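Local coordinates for protein beta-galactosidase (Geobacillus stearothermophilus, PDB 4OIF) that probably hydrolyses terminal non-reducing beta-D-galactose residues of beta-D-galactosides, working as a trimeric, zinc-binding enzyme of glycoside hydrolase family 42, at residues L150-V155 with P317-E322; I281-Y286 with M347-H352; Y446-E451 with D605-L610; L620-E625 with V641-F646. All blocks are in the same frame, centred on the assembly; numbering follows the deposited sequence.

How the interactions relate
Interactions 1 and 2 belong to the catalytic TIM barrel, their centres about 12 Å apart and their segments alternating along the chain. Strands 282-284 and 319-322 are neighbours in the barrel sheet, and Tyr286 from interaction 2 probably hydrogen-bonds Glu322 of interaction 1. Interaction 1 lies inside the barrel; interaction 2 joins its sheet to helix 341-351. Interaction 3 follows in the trimerisation domain, about 33 Å from interaction 1 between centres, and touches interaction 2 where Tyr446 meets His352. Interaction 4 comes last, about 16 Å from interaction 3 between centres, and strand 638-645 packs on helix 341-351 of interaction 2. That helix therefore ties the barrel to the C-terminal region.

Interaction 1. Residues L150-V155 with P317-E322; sequences LLMWHV and PFLLME
His154 and Met321 meet inside the barrel through a sulfur-aromatic contact. Met321 SD lies 3.6 Å from His154 CD2, at the edge of the imidazole and near its plane rather than over a face. The Met321 chain leaves its CB opposite the backbone N (chi1 -174°), then bends twice, curling so that sulfur faces the ring and methyl faces Met152.

Apolar contacts lie beside this pair, though less certainly, because Met152 was modelled in two conformations and they hold for one of them. In that conformer its SD reaches tip to tip toward Leu319 CD1, 3.6 Å away, and its CE lies 4.2 Å from Met321 CE. Flexible, polarisable methionines suit an interior where the facing strand axes are 11.7 Å apart at their closest and inclined at 56°. An alanine in place of Met321 would probably leave the imidazole edge without its sulfur neighbour and open a gap beside it.

The polar link is made by water. One molecule sits 2.6 Å from His154 NE2 and donates to Glu322 OE2 at 2.8 Å, joining side chains that do not meet directly. His154 also lies next to Asn157, a predicted substrate-binding residue.

Strands 150-154 and 319-322 are the fourth and seventh of the barrel, separated by two others, so their inward side chains meet across its core. Glu322, the predicted nucleophile, ends the seventh strand, and Glu158, the predicted proton donor, follows the fourth, the arrangement characteristic of the clan GH-A catalytic barrel.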
# COMPACT_ATOMS: atom_id res chain seq x y z
N LEU A 150 44.16 5.68 19.76
CA LEU A 150 43.25 6.48 18.94
C LEU A 150 43.70 6.50 17.49
O LEU A 150 44.84 6.83 17.20
CB LEU A 150 43.13 7.91 19.46
CG LEU A 150 42.14 8.75 18.64
CD1 LEU A 150 40.79 8.06 18.62
CD2 LEU A 150 42.01 10.18 19.17
N LEU A 151 42.79 6.15 16.58
CA LEU A 151 43.16 6.05 15.17
C LEU A 151 42.47 7.08 14.29
O LEU A 151 43.08 7.71 13.43
CB LEU A 151 42.84 4.67 14.63
CG LEU A 151 43.41 4.45 13.23
CD1 LEU A 151 44.92 4.32 13.31
CD2 LEU A 151 42.79 3.24 12.54
N MET A 152 41.17 7.24 14.51
CA MET A 152 40.34 8.03 13.62
C MET A 152 39.05 8.44 14.34
O MET A 152 38.62 7.78 15.28
CB MET A 152 40.04 7.22 12.35
CG MET A 152 39.26 7.92 11.24
SD MET A 152 39.16 6.86 9.76
CE MET A 152 38.60 5.32 10.48
N TRP A 153 38.47 9.55 13.90
CA TRP A 153 37.18 9.96 14.41
C TRP A 153 36.07 9.44 13.49
O TRP A 153 36.18 9.52 12.26
CB TRP A 153 37.10 11.48 14.52
CG TRP A 153 37.95 12.06 15.61
CD1 TRP A 153 39.13 12.72 15.46
CD2 TRP A 153 37.66 12.06 17.01
NE1 TRP A 153 39.61 13.12 16.68
CE2 TRP A 153 38.72 12.73 17.65
CE3 TRP A 153 36.61 11.56 17.79
CZ2 TRP A 153 38.77 12.90 19.03
CZ3 TRP A 153 36.66 11.73 19.15
CH2 TRP A 153 37.73 12.39 19.76
N HIS A 154 35.02 8.91 14.10
CA HIS A 154 33.82 8.42 13.43
C HIS A 154 32.70 9.39 13.80
O HIS A 154 32.02 9.21 14.80
CB HIS A 154 33.56 6.96 13.88
CG HIS A 154 32.31 6.33 13.35
ND1 HIS A 154 31.05 6.89 13.50
CD2 HIS A 154 32.11 5.12 12.77
CE1 HIS A 154 30.15 6.07 12.99
NE2 HIS A 154 30.76 4.99 12.55
N VAL A 155 32.52 10.44 13.01
CA VAL A 155 31.65 11.52 13.46
C VAL A 155 30.18 11.19 13.23
O VAL A 155 29.72 11.02 12.09
CB VAL A 155 32.00 12.83 12.77
CG1 VAL A 155 31.11 13.96 13.29
CG2 VAL A 155 33.43 13.16 13.05
N PRO A 317 42.33 5.42 -1.18
CA PRO A 317 41.63 4.27 -0.59
C PRO A 317 40.46 4.69 0.31
O PRO A 317 40.51 5.76 0.93
CB PRO A 317 42.71 3.57 0.23
CG PRO A 317 43.99 4.01 -0.38
CD PRO A 317 43.77 5.40 -0.86
N PHE A 318 39.41 3.87 0.37
CA PHE A 318 38.30 4.14 1.27
C PHE A 318 38.29 3.13 2.41
O PHE A 318 39.06 2.18 2.41
CB PHE A 318 36.96 4.12 0.52
CG PHE A 318 36.52 2.75 0.09
CD1 PHE A 318 36.89 2.24 -1.15
CD2 PHE A 318 35.70 1.97 0.91
CE1 PHE A 318 36.48 0.98 -1.56
CE2 PHE A 318 35.28 0.70 0.52
CZ PHE A 318 35.67 0.21 -0.73
N LEU A 319 37.42 3.33 3.39
CA LEU A 319 37.35 2.40 4.49
C LEU A 319 35.95 1.79 4.59
O LEU A 319 34.96 2.49 4.77
CB LEU A 319 37.75 3.09 5.80
CG LEU A 319 39.22 3.56 5.88
CD1 LEU A 319 39.47 4.55 7.01
CD2 LEU A 319 40.19 2.38 6.00
N LEU A 320 35.87 0.48 4.43
CA LEU A 320 34.64 -0.21 4.74
C LEU A 320 34.44 -0.09 6.24
O LEU A 320 35.22 -0.64 7.02
CB LEU A 320 34.68 -1.67 4.31
CG LEU A 320 33.40 -2.44 4.61
CD1 LEU A 320 32.25 -1.81 3.85
CD2 LEU A 320 33.56 -3.92 4.24
N MET A 321 33.41 0.66 6.65
CA MET A 321 33.16 0.89 8.08
C MET A 321 32.24 -0.20 8.64
O MET A 321 32.39 -0.63 9.79
CB MET A 321 32.55 2.28 8.31
CG MET A 321 32.39 2.66 9.78
SD MET A 321 33.96 2.90 10.65
CE MET A 321 34.67 4.20 9.65
N GLU A 322 31.29 -0.64 7.82
CA GLU A 322 30.38 -1.69 8.25
C GLU A 322 30.09 -2.69 7.14
O GLU A 322 29.98 -2.34 5.97
CB GLU A 322 29.06 -1.08 8.75
CG GLU A 322 29.17 -0.17 9.96
CD GLU A 322 27.87 0.58 10.22
OE1 GLU A 322 26.89 0.30 9.49
OE2 GLU A 322 27.83 1.43 11.15
O HOH W 1 30.11 2.44 12.46

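Interaction 2. Residues I281-Y286 with M347-H352; sequences ISWDAY and MQMIAH
A single methyl group, CE of Met349, makes every close approach between helix 341-351 and the strand segment, touching both Ala285 and Trp283. It stands 3.5 Å from Ala285 CB and 3.8 Å from Trp283 CZ2. The methyl meets the indole at an oblique angle, and the two side chains cross at about a right angle. Farther back, Met349 SD is 5.4 Å from the centroid of the five-membered ring, 57° off its normal, which makes this a Met-aromatic contact of oblique type.

Torsions explain the meeting. Trp283 has CG lodged between the backbone N and the carbonyl carbon (chi1 79°), a position that folds the indole along its own strand until Ala285 CB lies 3.6 Å above one face, toward the rim. Met349 bends at chi2 and then extends its terminal methyl to this indole-alanine pair. A small alanine suits the spot because its CB points toward the helix and lets the methyl come close, while the long, unbranched methionine spans the distance from the helix backbone.

Tyr310 meets the indole edge-to-face, Phe318 packs on it too, and Val303 and Asn307 of helix 296-312 touch Met349. The contact thus joins the sixth barrel strand to the helix that follows the seventh, part of the apolar layer between the sheet and the outer helices that is characteristic of the (beta/alpha)8 barrel.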
# COMPACT_ATOMS: atom_id res chain seq x y z
N ILE A 281 36.77 8.62 3.12
CA ILE A 281 35.43 8.11 2.87
C ILE A 281 35.29 6.72 3.45
O ILE A 281 36.19 5.89 3.33
CB ILE A 281 35.10 8.05 1.36
CG1 ILE A 281 35.27 9.43 0.72
CG2 ILE A 281 33.69 7.51 1.16
CD1 ILE A 281 34.53 10.55 1.44
N SER A 282 34.16 6.47 4.09
CA SER A 282 33.91 5.15 4.65
C SER A 282 32.45 4.82 4.46
O SER A 282 31.63 5.74 4.40
CB SER A 282 34.28 5.09 6.14
OG SER A 282 33.28 5.70 6.93
N TRP A 283 32.12 3.54 4.33
CA TRP A 283 30.69 3.22 4.15
C TRP A 283 30.24 1.84 4.63
O TRP A 283 31.04 0.99 5.02
CB TRP A 283 30.30 3.42 2.68
CG TRP A 283 30.67 2.33 1.71
CD1 TRP A 283 31.93 2.02 1.24
CD2 TRP A 283 29.77 1.44 1.03
NE1 TRP A 283 31.85 0.99 0.33
CE2 TRP A 283 30.54 0.62 0.18
CE3 TRP A 283 28.38 1.27 1.06
CZ2 TRP A 283 29.97 -0.37 -0.61
CZ3 TRP A 283 27.82 0.29 0.26
CH2 TRP A 283 28.61 -0.52 -0.56
N ASP A 284 28.92 1.65 4.62
CA ASP A 284 28.29 0.48 5.22
C ASP A 284 27.59 -0.37 4.19
O ASP A 284 26.59 0.04 3.61
CB ASP A 284 27.27 0.93 6.27
CG ASP A 284 27.85 1.93 7.23
OD1 ASP A 284 29.09 1.92 7.42
OD2 ASP A 284 27.06 2.72 7.80
N ALA A 285 28.11 -1.57 3.98
CA ALA A 285 27.60 -2.44 2.92
C ALA A 285 26.76 -3.58 3.48
O ALA A 285 27.24 -4.37 4.30
CB ALA A 285 28.75 -2.98 2.10
N TYR A 286 25.51 -3.67 3.04
CA TYR A 286 24.69 -4.83 3.39
C TYR A 286 24.01 -5.42 2.14
O TYR A 286 22.81 -5.27 1.95
CB TYR A 286 23.67 -4.42 4.46
CG TYR A 286 24.34 -3.87 5.71
CD1 TYR A 286 24.91 -4.73 6.64
CD2 TYR A 286 24.46 -2.50 5.92
CE1 TYR A 286 25.55 -4.24 7.78
CE2 TYR A 286 25.10 -2.00 7.05
CZ TYR A 286 25.64 -2.88 7.98
OH TYR A 286 26.27 -2.40 9.10
N MET A 347 37.30 -9.82 0.46
CA MET A 347 38.35 -9.66 -0.54
C MET A 347 37.91 -8.71 -1.65
O MET A 347 38.71 -7.90 -2.13
CB MET A 347 38.76 -11.01 -1.12
CG MET A 347 39.39 -11.93 -0.09
SD MET A 347 40.90 -11.25 0.61
CE MET A 347 40.51 -11.31 2.35
N GLN A 348 36.63 -8.78 -2.04
CA GLN A 348 36.12 -7.88 -3.06
C GLN A 348 36.21 -6.44 -2.60
O GLN A 348 36.54 -5.53 -3.37
CB GLN A 348 34.68 -8.20 -3.44
CG GLN A 348 34.20 -7.33 -4.59
CD GLN A 348 32.70 -7.40 -4.83
OE1 GLN A 348 31.91 -7.69 -3.92
NE2 GLN A 348 32.29 -7.11 -6.06
N MET A 349 35.92 -6.24 -1.31
CA MET A 349 36.02 -4.91 -0.74
C MET A 349 37.44 -4.38 -0.83
O MET A 349 37.65 -3.24 -1.25
CB MET A 349 35.53 -4.91 0.70
CG MET A 349 34.02 -4.90 0.81
SD MET A 349 33.33 -3.34 0.21
CE MET A 349 31.59 -3.75 0.19
N ILE A 350 38.42 -5.21 -0.45
CA ILE A 350 39.81 -4.77 -0.56
C ILE A 350 40.21 -4.51 -2.03
O ILE A 350 40.98 -3.61 -2.34
CB ILE A 350 40.78 -5.80 0.07
CG1 ILE A 350 40.38 -6.07 1.53
CG2 ILE A 350 42.25 -5.35 -0.03
CD1 ILE A 350 40.41 -4.83 2.39
N ALA A 351 39.67 -5.31 -2.94
CA ALA A 351 40.07 -5.24 -4.33
C ALA A 351 39.63 -3.94 -5.01
O ALA A 351 40.30 -3.46 -5.93
CB ALA A 351 39.52 -6.44 -5.09
N HIS A 352 38.52 -3.37 -4.57
CA HIS A 352 38.00 -2.15 -5.17
C HIS A 352 38.45 -0.92 -4.41
O HIS A 352 38.03 0.19 -4.72
CB HIS A 352 36.47 -2.19 -5.26
CG HIS A 352 35.95 -3.02 -6.39
ND1 HIS A 352 35.57 -2.48 -7.60
CD2 HIS A 352 35.74 -4.36 -6.49
CE1 HIS A 352 35.16 -3.45 -8.40
NE2 HIS A 352 35.25 -4.60 -7.75

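Interaction 3. Residues Y446-E451 with D605-L610; sequences YRPFWE and DFYQEL
Tyr607 reaches from helix 600-613 to Phe449 and Pro448 of helix 438-451, its CG standing opposite the carbonyl carbon (chi1 -77°), which carries the ring off the helix toward both. Its CB is 3.9 Å from Phe449 CZ. Next, CG lies 3.5 Å from Phe449 CE2, and CD1 is equally close to Phe449 CZ, with CE1 a little farther out over the same edge. On the other branch CD2 meets Pro448 CG at 4.0 Å and also Phe449 CE2. At the tip, OH hydrogen-bonds His445 ND1 of the partner helix.

Phe449 turns its edge to one face of Tyr607 in an offset edge-to-face pair, centroids 5.0 Å apart and planes at 61°, while Phe606 CD2 lies over the opposite face. Pro448, without an amide hydrogen, fits the kink of its helix. A serine in place of Tyr607 would probably leave the Phe449 edge without an aromatic face and His445 without the phenol hydroxyl it bonds.

Phe449 and Tyr607 both also pack on Ile472 of strand 470-473. Helices thus lie on the parallel part of a mixed sheet, as in an alpha/beta domain; this is the trimerisation domain, of the glutaminase I-like clan.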
# COMPACT_ATOMS: atom_id res chain seq x y z
N TYR A 446 28.06 0.02 -16.62
CA TYR A 446 29.21 -0.54 -15.94
C TYR A 446 29.43 -2.00 -16.31
O TYR A 446 30.57 -2.46 -16.42
CB TYR A 446 28.98 -0.38 -14.44
CG TYR A 446 30.03 -0.88 -13.48
CD1 TYR A 446 31.17 -0.13 -13.22
CD2 TYR A 446 29.83 -2.04 -12.73
CE1 TYR A 446 32.11 -0.55 -12.29
CE2 TYR A 446 30.75 -2.46 -11.79
CZ TYR A 446 31.90 -1.71 -11.57
OH TYR A 446 32.84 -2.12 -10.63
N ARG A 447 28.33 -2.73 -16.51
CA ARG A 447 28.36 -4.18 -16.66
C ARG A 447 29.45 -4.73 -17.61
O ARG A 447 30.21 -5.61 -17.21
CB ARG A 447 26.99 -4.71 -17.10
CG ARG A 447 26.99 -6.22 -17.36
CD ARG A 447 25.73 -6.68 -18.06
NE ARG A 447 24.55 -6.39 -17.26
CZ ARG A 447 24.17 -7.13 -16.22
NH1 ARG A 447 24.87 -8.20 -15.87
NH2 ARG A 447 23.08 -6.81 -15.54
N PRO A 448 29.55 -4.23 -18.86
CA PRO A 448 30.57 -4.81 -19.73
C PRO A 448 32.00 -4.61 -19.23
O PRO A 448 32.85 -5.46 -19.46
CB PRO A 448 30.37 -4.06 -21.06
CG PRO A 448 28.98 -3.57 -21.01
CD PRO A 448 28.74 -3.22 -19.57
N PHE A 449 32.25 -3.51 -18.52
CA PHE A 449 33.60 -3.24 -18.02
C PHE A 449 33.92 -4.15 -16.83
O PHE A 449 35.04 -4.65 -16.71
CB PHE A 449 33.73 -1.75 -17.66
CG PHE A 449 33.59 -0.86 -18.86
CD1 PHE A 449 34.70 -0.49 -19.60
CD2 PHE A 449 32.33 -0.46 -19.31
CE1 PHE A 449 34.58 0.30 -20.73
CE2 PHE A 449 32.20 0.33 -20.44
CZ PHE A 449 33.32 0.70 -21.16
N TRP A 450 32.92 -4.39 -16.00
CA TRP A 450 33.06 -5.34 -14.91
C TRP A 450 33.32 -6.73 -15.47
O TRP A 450 34.20 -7.44 -14.99
CB TRP A 450 31.79 -5.35 -14.03
CG TRP A 450 31.95 -6.08 -12.71
CD1 TRP A 450 32.58 -5.63 -11.58
CD2 TRP A 450 31.46 -7.39 -12.40
NE1 TRP A 450 32.52 -6.58 -10.59
CE2 TRP A 450 31.84 -7.67 -11.07
CE3 TRP A 450 30.75 -8.36 -13.12
CZ2 TRP A 450 31.52 -8.88 -10.44
CZ3 TRP A 450 30.44 -9.55 -12.50
CH2 TRP A 450 30.82 -9.81 -11.17
N GLU A 451 32.57 -7.11 -16.51
CA GLU A 451 32.70 -8.43 -17.11
C GLU A 451 34.07 -8.61 -17.79
O GLU A 451 34.50 -9.74 -18.02
CB GLU A 451 31.56 -8.67 -18.12
CG GLU A 451 30.20 -8.95 -17.46
CD GLU A 451 29.06 -9.18 -18.44
OE1 GLU A 451 29.31 -9.13 -19.66
OE2 GLU A 451 27.91 -9.40 -18.00
N ASP A 605 28.60 -5.39 -26.86
CA ASP A 605 29.19 -5.22 -28.19
C ASP A 605 29.70 -3.78 -28.45
O ASP A 605 30.85 -3.55 -28.92
CB ASP A 605 28.17 -5.65 -29.24
CG ASP A 605 27.78 -7.15 -29.13
OD1 ASP A 605 28.48 -7.92 -28.43
OD2 ASP A 605 26.78 -7.58 -29.74
N PHE A 606 28.86 -2.81 -28.11
CA PHE A 606 29.16 -1.39 -28.26
C PHE A 606 30.45 -1.01 -27.53
O PHE A 606 31.41 -0.43 -28.10
CB PHE A 606 27.96 -0.56 -27.73
CG PHE A 606 28.13 0.92 -27.89
CD1 PHE A 606 27.74 1.55 -29.06
CD2 PHE A 606 28.69 1.68 -26.88
CE1 PHE A 606 27.92 2.93 -29.22
CE2 PHE A 606 28.86 3.04 -27.03
CZ PHE A 606 28.48 3.67 -28.21
N TYR A 607 30.46 -1.37 -26.25
CA TYR A 607 31.59 -1.02 -25.42
C TYR A 607 32.80 -1.90 -25.73
O TYR A 607 33.92 -1.51 -25.45
CB TYR A 607 31.22 -1.10 -23.94
CG TYR A 607 30.41 0.09 -23.49
CD1 TYR A 607 30.91 1.38 -23.62
CD2 TYR A 607 29.14 -0.06 -22.96
CE1 TYR A 607 30.18 2.48 -23.22
CE2 TYR A 607 28.39 1.03 -22.56
CZ TYR A 607 28.92 2.30 -22.69
OH TYR A 607 28.18 3.38 -22.29
N GLN A 608 32.57 -3.06 -26.33
CA GLN A 608 33.69 -3.90 -26.74
C GLN A 608 34.44 -3.16 -27.81
O GLN A 608 35.69 -3.07 -27.77
CB GLN A 608 33.23 -5.25 -27.27
CG GLN A 608 34.38 -6.23 -27.47
CD GLN A 608 35.09 -6.53 -26.15
OE1 GLN A 608 34.47 -6.58 -25.09
NE2 GLN A 608 36.41 -6.73 -26.23
N GLU A 609 33.67 -2.63 -28.75
CA GLU A 609 34.27 -1.81 -29.80
C GLU A 609 35.01 -0.62 -29.22
O GLU A 609 36.11 -0.29 -29.67
CB GLU A 609 33.23 -1.33 -30.80
CG GLU A 609 32.78 -2.41 -31.74
CD GLU A 609 32.80 -1.96 -33.17
OE1 GLU A 609 33.19 -0.80 -33.40
OE2 GLU A 609 32.42 -2.76 -34.05
N LEU A 610 34.41 0.03 -28.22
CA LEU A 610 35.16 1.15 -27.62
C LEU A 610 36.45 0.69 -26.90
O LEU A 610 37.42 1.44 -26.84
CB LEU A 610 34.26 1.93 -26.65
CG LEU A 610 33.35 2.92 -27.38
CD1 LEU A 610 32.43 3.67 -26.41
CD2 LEU A 610 34.18 3.91 -28.20

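Interaction 4. Residues L620-E625 with V641-F646; sequences LFVKHE and VFIMNF
Leu620 lies across from Val641 and Val622 across from Ile643, with CA atoms 7.1 and 8.2 Å apart, rather close at this edge, on backbones that run in roughly the same direction without hydrogen bonds between them. The segments belong to different sheets and their side chains meet in between, consistent with a beta-sandwich fold: 622-623 is a short, weakly bonded edge strand of a small sheet with 651-655, while 638-645 belongs to the larger sheet of the C-terminal domain.

The filling is aliphatic. Leu620 CB sits 3.9 Å from Val641 CG2, the two side chains crossing at about a right angle, with Leu620 CD2 slightly farther from the same methyl. One step along, Val622 and Ile643 reach toward each other tip to tip, Val622 CG2 meeting Ile643 CD1 at 4.0 Å. An extended second torsion (chi2 174°) carries that isoleucine methyl outward across the wider gap. Beta-branched residues suit both strand backbone and sandwich interior, and Val630 of strand 628-634 joins the same core by touching Val622 and Val641. Phe642, between the two inward residues of its strand, packs instead on Ile350 and Ala351 of helix 341-351.

Beyond the core, His624 uses both ring nitrogens: NE2 hydrogen-bonds Asp453 OD2, and ND1 donates to the Glu625 carbonyl O at 2.8 Å, fairly straight at 160°, with the donor 49° above the carbonyl plane.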
# COMPACT_ATOMS: atom_id res chain seq x y z
N LEU A 620 45.72 -6.96 -14.94
CA LEU A 620 46.29 -8.23 -15.36
C LEU A 620 45.21 -9.05 -16.03
O LEU A 620 44.18 -9.33 -15.43
CB LEU A 620 46.87 -9.00 -14.18
CG LEU A 620 47.41 -10.40 -14.52
CD1 LEU A 620 48.69 -10.32 -15.34
CD2 LEU A 620 47.62 -11.22 -13.25
N PHE A 621 45.43 -9.42 -17.28
CA PHE A 621 44.47 -10.25 -17.97
C PHE A 621 44.42 -11.65 -17.37
O PHE A 621 45.44 -12.30 -17.18
CB PHE A 621 44.77 -10.35 -19.46
CG PHE A 621 43.85 -11.28 -20.19
CD1 PHE A 621 42.56 -10.88 -20.52
CD2 PHE A 621 44.24 -12.57 -20.50
CE1 PHE A 621 41.69 -11.75 -21.17
CE2 PHE A 621 43.37 -13.44 -21.15
CZ PHE A 621 42.09 -13.03 -21.48
N VAL A 622 43.22 -12.10 -17.05
CA VAL A 622 43.01 -13.48 -16.65
C VAL A 622 41.87 -14.03 -17.50
O VAL A 622 40.83 -13.40 -17.60
CB VAL A 622 42.66 -13.61 -15.16
CG1 VAL A 622 42.40 -15.07 -14.82
CG2 VAL A 622 43.75 -13.03 -14.29
N LYS A 623 42.07 -15.19 -18.11
CA LYS A 623 41.01 -15.83 -18.89
C LYS A 623 40.04 -16.55 -17.97
O LYS A 623 40.45 -17.37 -17.14
CB LYS A 623 41.62 -16.80 -19.90
CG LYS A 623 40.62 -17.64 -20.67
CD LYS A 623 41.29 -18.27 -21.88
CE LYS A 623 40.30 -19.07 -22.72
NZ LYS A 623 39.73 -20.24 -21.98
N HIS A 624 38.75 -16.26 -18.11
CA HIS A 624 37.73 -16.82 -17.22
C HIS A 624 36.32 -16.72 -17.82
O HIS A 624 36.08 -15.98 -18.77
CB HIS A 624 37.77 -16.12 -15.85
CG HIS A 624 37.45 -14.66 -15.91
ND1 HIS A 624 36.17 -14.18 -16.11
CD2 HIS A 624 38.25 -13.57 -15.80
CE1 HIS A 624 36.20 -12.86 -16.13
NE2 HIS A 624 37.44 -12.46 -15.93
N GLU A 625 35.39 -17.47 -17.23
CA GLU A 625 33.98 -17.39 -17.56
C GLU A 625 33.28 -16.29 -16.78
O GLU A 625 33.85 -15.73 -15.83
CB GLU A 625 33.29 -18.73 -17.28
CG GLU A 625 33.92 -19.90 -18.01
CD GLU A 625 33.87 -19.74 -19.53
OE1 GLU A 625 32.95 -19.06 -20.03
OE2 GLU A 625 34.75 -20.27 -20.22
N VAL A 641 46.50 -8.39 -7.51
CA VAL A 641 45.37 -8.79 -8.32
C VAL A 641 44.50 -9.78 -7.57
O VAL A 641 44.98 -10.74 -7.00
CB VAL A 641 45.88 -9.38 -9.64
CG1 VAL A 641 44.71 -9.72 -10.55
CG2 VAL A 641 46.83 -8.38 -10.32
N PHE A 642 43.21 -9.51 -7.56
CA PHE A 642 42.23 -10.37 -6.90
C PHE A 642 41.43 -11.12 -7.96
O PHE A 642 40.78 -10.50 -8.82
CB PHE A 642 41.27 -9.54 -6.03
CG PHE A 642 41.91 -8.93 -4.82
CD1 PHE A 642 42.79 -7.87 -4.95
CD2 PHE A 642 41.59 -9.39 -3.56
CE1 PHE A 642 43.38 -7.29 -3.82
CE2 PHE A 642 42.17 -8.82 -2.42
CZ PHE A 642 43.07 -7.76 -2.55
N ILE A 643 41.48 -12.44 -7.89
CA ILE A 643 40.69 -13.29 -8.77
C ILE A 643 39.57 -13.94 -7.96
O ILE A 643 39.80 -14.84 -7.15
CB ILE A 643 41.55 -14.36 -9.45
CG1 ILE A 643 42.82 -13.71 -10.04
CG2 ILE A 643 40.75 -15.08 -10.52
CD1 ILE A 643 43.84 -14.71 -10.63
N MET A 644 38.34 -13.48 -8.18
CA MET A 644 37.22 -13.80 -7.31
C MET A 644 36.11 -14.59 -8.01
O MET A 644 35.54 -14.14 -9.01
CB MET A 644 36.66 -12.49 -6.72
CG MET A 644 37.71 -11.69 -5.97
SD MET A 644 37.20 -10.00 -5.59
CE MET A 644 37.14 -9.25 -7.21
N ASN A 645 35.81 -15.76 -7.49
CA ASN A 645 34.75 -16.58 -8.07
C ASN A 645 33.39 -16.26 -7.45
O ASN A 645 33.04 -16.81 -6.42
CB ASN A 645 35.07 -18.06 -7.91
CG ASN A 645 34.04 -18.97 -8.57
OD1 ASN A 645 33.11 -18.50 -9.23
ND2 ASN A 645 34.22 -20.27 -8.40
N PHE A 646 32.63 -15.38 -8.09
CA PHE A 646 31.30 -15.05 -7.59
C PHE A 646 30.23 -15.98 -8.17
O PHE A 646 29.13 -15.54 -8.52
CB PHE A 646 30.96 -13.58 -7.90
CG PHE A 646 31.60 -12.59 -6.94
CD1 PHE A 646 31.14 -12.48 -5.63
CD2 PHE A 646 32.64 -11.76 -7.36
CE1 PHE A 646 31.71 -11.55 -4.74
CE2 PHE A 646 33.21 -10.84 -6.48
CZ PHE A 646 32.74 -10.75 -5.16